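Local structure of N-acetylglucosaminidase (Paenibacillus barengoltzii, 6INX) at residues A[127-138]-A[167-178]. The protein probably cleaves beta-1,4 linkages between N-acetylglucosamine units of glycans, as a family 18 glycoside hydrolase. Residues are numbered along the deposited sequence; the frame is centred on the assembly and turned at random.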
loop_
_atom_site.group_PDB
_atom_site.type_symbol
_atom_site.label_atom_id
_atom_site.label_comp_id
_atom_site.label_asym_id
_atom_site.label_seq_id
_atom_site.Cartn_x
_atom_site.Cartn_y
_atom_site.Cartn_z
ATOM N N LYS A 127 7.457 -16.260 10.330
ATOM C CA LYS A 127 8.567 -15.886 9.454
ATOM C C LYS A 127 9.683 -16.924 9.506
ATOM O O LYS A 127 10.153 -17.401 8.466
ATOM C CB LYS A 127 9.065 -14.492 9.835
ATOM C CG LYS A 127 10.214 -13.992 8.981
ATOM C CD LYS A 127 10.433 -12.512 9.205
ATOM C CE LYS A 127 11.668 -12.025 8.463
ATOM N NZ LYS A 127 11.768 -10.541 8.575
ATOM N N ALA A 128 10.103 -17.311 10.710
ATOM C CA ALA A 128 11.096 -18.373 10.818
ATOM C C ALA A 128 10.482 -19.742 10.549
ATOM O O ALA A 128 11.116 -20.595 9.917
ATOM C CB ALA A 128 11.744 -18.331 12.206
ATOM N N ASN A 129 9.230 -19.955 10.979
ATOM C CA ASN A 129 8.640 -21.291 10.900
ATOM C C ASN A 129 8.339 -21.705 9.461
ATOM O O ASN A 129 8.355 -22.901 9.151
ATOM C CB ASN A 129 7.368 -21.363 11.757
ATOM C CG ASN A 129 7.663 -21.312 13.234
ATOM O OD1 ASN A 129 8.803 -21.490 13.649
ATOM N ND2 ASN A 129 6.650 -21.050 14.031
ATOM N N PHE A 130 8.055 -20.740 8.577
ATOM C CA PHE A 130 7.824 -21.054 7.165
ATOM C C PHE A 130 9.066 -21.669 6.531
ATOM O O PHE A 130 8.973 -22.649 5.780
ATOM C CB PHE A 130 7.412 -19.758 6.449
ATOM C CG PHE A 130 7.039 -19.902 4.988
ATOM C CD1 PHE A 130 6.080 -20.819 4.561
ATOM C CD2 PHE A 130 7.598 -19.035 4.047
ATOM C CE1 PHE A 130 5.706 -20.888 3.228
ATOM C CE2 PHE A 130 7.232 -19.102 2.713
ATOM C CZ PHE A 130 6.286 -20.028 2.298
ATOM N N THR A 131 10.242 -21.117 6.841
ATOM C CA THR A 131 11.484 -21.685 6.331
ATOM C C THR A 131 11.668 -23.106 6.837
ATOM O O THR A 131 12.035 -24.003 6.072
ATOM C CB THR A 131 12.656 -20.827 6.787
ATOM O OG1 THR A 131 12.434 -19.475 6.369
ATOM C CG2 THR A 131 13.954 -21.349 6.167
ATOM N N LEU A 132 11.446 -23.319 8.139
ATOM C CA LEU A 132 11.579 -24.660 8.706
ATOM C C LEU A 132 10.581 -25.629 8.086
ATOM O O LEU A 132 10.909 -26.796 7.833
ATOM C CB LEU A 132 11.376 -24.617 10.221
ATOM C CG LEU A 132 12.316 -23.712 11.011
ATOM C CD1 LEU A 132 11.918 -23.687 12.480
ATOM C CD2 LEU A 132 13.765 -24.153 10.827
ATOM N N LEU A 133 9.345 -25.175 7.866
ATOM C CA LEU A 133 8.340 -26.034 7.246
ATOM C C LEU A 133 8.779 -26.488 5.855
ATOM O O LEU A 133 8.695 -27.679 5.520
ATOM C CB LEU A 133 7.000 -25.291 7.185
ATOM C CG LEU A 133 5.884 -25.969 6.377
ATOM C CD1 LEU A 133 5.468 -27.275 7.050
ATOM C CD2 LEU A 133 4.666 -25.052 6.149
ATOM N N LEU A 134 9.207 -25.539 5.011
ATOM C CA LEU A 134 9.599 -25.890 3.651
ATOM C C LEU A 134 10.843 -26.765 3.636
ATOM O O LEU A 134 10.958 -27.666 2.801
ATOM C CB LEU A 134 9.819 -24.618 2.826
ATOM C CG LEU A 134 8.549 -23.810 2.561
ATOM C CD1 LEU A 134 8.891 -22.461 1.939
ATOM C CD2 LEU A 134 7.623 -24.591 1.659
ATOM N N ARG A 135 11.795 -26.497 4.531
ATOM C CA ARG A 135 12.978 -27.350 4.621
ATOM C C ARG A 135 12.577 -28.784 4.942
ATOM O O ARG A 135 13.048 -29.735 4.308
ATOM C CB ARG A 135 13.924 -26.812 5.696
ATOM C CG ARG A 135 15.190 -27.657 5.854
ATOM C CD ARG A 135 16.073 -27.213 7.014
ATOM N NE ARG A 135 16.248 -25.770 7.068
ATOM C CZ ARG A 135 17.135 -25.157 7.845
ATOM N NH1 ARG A 135 17.931 -25.873 8.629
ATOM N NH2 ARG A 135 17.225 -23.833 7.836
ATOM N N THR A 136 11.672 -28.955 5.912
ATOM C CA THR A 136 11.264 -30.294 6.325
ATOM C C THR A 136 10.491 -30.999 5.216
ATOM O O THR A 136 10.668 -32.200 4.982
ATOM C CB THR A 136 10.392 -30.172 7.577
ATOM O OG1 THR A 136 11.139 -29.512 8.602
ATOM C CG2 THR A 136 9.957 -31.536 8.080
ATOM N N MET A 137 9.631 -30.262 4.516
ATOM C CA MET A 137 8.885 -30.853 3.416
ATOM C C MET A 137 9.810 -31.235 2.265
ATOM O O MET A 137 9.650 -32.305 1.664
ATOM C CB MET A 137 7.819 -29.867 2.944
ATOM C CG MET A 137 6.692 -29.620 3.964
ATOM S SD MET A 137 5.395 -28.524 3.325
ATOM C CE MET A 137 4.882 -29.509 1.903
ATOM N N ARG A 138 10.776 -30.371 1.945
ATOM C CA ARG A 138 11.748 -30.701 0.905
ATOM C C ARG A 138 12.569 -31.926 1.286
ATOM O O ARG A 138 12.805 -32.802 0.450
ATOM C CB ARG A 138 12.650 -29.496 0.633
ATOM C CG ARG A 138 13.908 -29.832 -0.176
ATOM C CD ARG A 138 13.578 -30.488 -1.505
ATOM N NE ARG A 138 13.078 -29.511 -2.451
ATOM C CZ ARG A 138 12.554 -29.805 -3.638
ATOM N NH1 ARG A 138 12.445 -31.066 -4.033
ATOM N NH2 ARG A 138 12.127 -28.827 -4.420
ATOM N N GLY A 167 7.304 -10.805 5.867
ATOM C CA GLY A 167 6.849 -11.941 6.641
ATOM C C GLY A 167 7.565 -13.241 6.360
ATOM O O GLY A 167 7.161 -14.280 6.901
ATOM N N THR A 168 8.623 -13.222 5.547
ATOM C CA THR A 168 9.334 -14.440 5.171
ATOM C C THR A 168 10.836 -14.178 5.156
ATOM O O THR A 168 11.297 -13.042 5.313
ATOM C CB THR A 168 8.908 -14.923 3.781
ATOM O OG1 THR A 168 9.129 -13.868 2.840
ATOM C CG2 THR A 168 7.434 -15.284 3.761
ATOM N N GLU A 169 11.592 -15.252 4.951
ATOM C CA GLU A 169 13.047 -15.223 4.780
ATOM C C GLU A 169 13.359 -15.756 3.382
ATOM O O GLU A 169 13.827 -16.883 3.239
ATOM C CB GLU A 169 13.728 -16.104 5.855
ATOM C CG GLU A 169 13.380 -15.763 7.294
ATOM C CD GLU A 169 13.890 -16.796 8.311
ATOM O OE1 GLU A 169 14.033 -17.996 7.977
ATOM O OE2 GLU A 169 14.144 -16.404 9.467
ATOM N N MET A 170 13.093 -14.946 2.351
ATOM C CA MET A 170 13.060 -15.488 0.996
ATOM C C MET A 170 14.417 -16.007 0.533
ATOM O O MET A 170 14.469 -16.950 -0.261
ATOM C CB MET A 170 12.489 -14.465 0.014
ATOM C CG MET A 170 10.962 -14.314 0.102
ATOM S SD MET A 170 10.036 -15.872 0.010
ATOM C CE MET A 170 10.718 -16.544 -1.511
ATOM N N ALA A 171 15.516 -15.432 1.028
ATOM C CA ALA A 171 16.831 -15.930 0.637
ATOM C C ALA A 171 17.046 -17.355 1.126
ATOM O O ALA A 171 17.743 -18.138 0.471
ATOM C CB ALA A 171 17.920 -15.012 1.190
ATOM N N GLU A 172 16.454 -17.704 2.271
ATOM C CA GLU A 172 16.516 -19.074 2.770
ATOM C C GLU A 172 15.441 -19.942 2.122
ATOM O O GLU A 172 15.710 -21.070 1.696
ATOM C CB GLU A 172 16.333 -19.074 4.287
ATOM C CG GLU A 172 17.401 -18.313 5.058
ATOM C CD GLU A 172 18.791 -18.873 4.831
ATOM O OE1 GLU A 172 19.711 -18.080 4.536
ATOM O OE2 GLU A 172 18.963 -20.105 4.936
ATOM N N VAL A 173 14.214 -19.424 2.062
ATOM C CA VAL A 173 13.081 -20.155 1.493
ATOM C C VAL A 173 13.411 -20.694 0.102
ATOM O O VAL A 173 13.121 -21.855 -0.224
ATOM C CB VAL A 173 11.850 -19.232 1.459
ATOM C CG1 VAL A 173 10.788 -19.750 0.501
ATOM C CG2 VAL A 173 11.289 -19.022 2.876
ATOM N N GLN A 174 14.017 -19.854 -0.745
ATOM C CA GLN A 174 14.182 -20.223 -2.150
ATOM C C GLN A 174 15.042 -21.466 -2.323
ATOM O O GLN A 174 14.881 -22.195 -3.310
ATOM C CB GLN A 174 14.750 -19.051 -2.959
ATOM C CG GLN A 174 16.137 -18.600 -2.519
ATOM C CD GLN A 174 17.262 -19.403 -3.156
ATOM O OE1 GLN A 174 17.069 -20.070 -4.171
ATOM N NE2 GLN A 174 18.443 -19.348 -2.549
ATOM N N ARG A 175 15.951 -21.726 -1.376
ATOM C CA ARG A 175 16.883 -22.841 -1.512
ATOM C C ARG A 175 16.163 -24.184 -1.588
ATOM O O ARG A 175 16.676 -25.131 -2.195
ATOM C CB ARG A 175 17.877 -22.797 -0.347
ATOM C CG ARG A 175 18.151 -24.109 0.345
ATOM C CD ARG A 175 19.016 -23.879 1.585
ATOM N NE ARG A 175 19.228 -25.111 2.343
ATOM C CZ ARG A 175 20.252 -25.938 2.152
ATOM N NH1 ARG A 175 21.164 -25.668 1.226
ATOM N NH2 ARG A 175 20.366 -27.037 2.889
ATOM N N TYR A 176 14.966 -24.281 -1.011
ATOM C CA TYR A 176 14.237 -25.542 -0.948
ATOM C C TYR A 176 13.227 -25.711 -2.071
ATOM O O TYR A 176 12.574 -26.756 -2.145
ATOM C CB TYR A 176 13.533 -25.665 0.406
ATOM C CG TYR A 176 14.512 -25.468 1.522
ATOM C CD1 TYR A 176 15.512 -26.398 1.748
ATOM C CD2 TYR A 176 14.478 -24.326 2.311
ATOM C CE1 TYR A 176 16.435 -26.213 2.754
ATOM C CE2 TYR A 176 15.401 -24.135 3.324
ATOM C CZ TYR A 176 16.377 -25.083 3.533
ATOM O OH TYR A 176 17.303 -24.894 4.533
ATOM N N LEU A 177 13.118 -24.738 -2.972
ATOM C CA LEU A 177 12.044 -24.702 -3.954
ATOM C C LEU A 177 12.578 -24.822 -5.374
ATOM O O LEU A 177 13.638 -24.275 -5.703
ATOM C CB LEU A 177 11.290 -23.384 -3.853
ATOM C CG LEU A 177 10.739 -23.077 -2.465
ATOM C CD1 LEU A 177 10.022 -21.745 -2.521
ATOM C CD2 LEU A 177 9.824 -24.207 -1.990
ATOM N N ASP A 178 11.823 -25.524 -6.220
ATOM C CA ASP A 178 12.149 -25.547 -7.643
ATOM C C ASP A 178 11.927 -24.184 -8.273
ATOM O O ASP A 178 12.712 -23.749 -9.123
ATOM C CB ASP A 178 11.308 -26.601 -8.360
ATOM C CG ASP A 178 11.648 -28.005 -7.926
ATOM O OD1 ASP A 178 12.521 -28.630 -8.561
ATOM O OD2 ASP A 178 11.066 -28.482 -6.942
HETATM O O HOH W 1 10.371 -17.711 5.755
HETATM O O HOH W 2 12.421 -10.146 5.652
#
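Tyr176 lies against Arg135 and Arg138 where segment 167-178, with its short helix 170-173, packs on helix 126-148 in the outer layer of this family 18 TIM barrel. From CB outward, Arg138 meets Tyr176 CB at 3.9 Å, then the edge of the tyrosine ring with CG, and its CD, like CG, lies 3.9 Å from Tyr176 O. Bends at chi2 and chi3 turn the chain back, and NE donates a hydrogen bond to Tyr176 O at 2.8 Å, in the guanidinium plane but above that of the carbonyl. NH2 shares that carbonyl, so two nitrogens grip one oxygen side-on. NH2 also forms a salt bridge to Asp178 OD2, 2.8 Å away, from above the carboxylate plane, while NH1 makes one to Asp142 and a hydrogen bond to Tyr152 O. Asp178 is held by His151 and Leu154 N, tying the guanidinium to strand 153-159.

The Tyr176 ring is sandwiched: Arg135 CB makes a CH-pi contact 3.8 Å from its centroid, and Arg175 CG covers the opposite face. Arg175 NE hydrogen-bonds Tyr176 OH, which lies over a face of the Arg135 guanidinium without bonding to it. Deeper in, Leu134 CD1 meets Val173 CG1 at 3.6 Å, and Phe130 CD2 touches Val173 CG2. At the N-cap, a water bridges Lys127 O, Thr131 OG1 and Glu169 N, and Thr131 OG1 donates to Glu169 OE1 on its anti side at 2.7 Å.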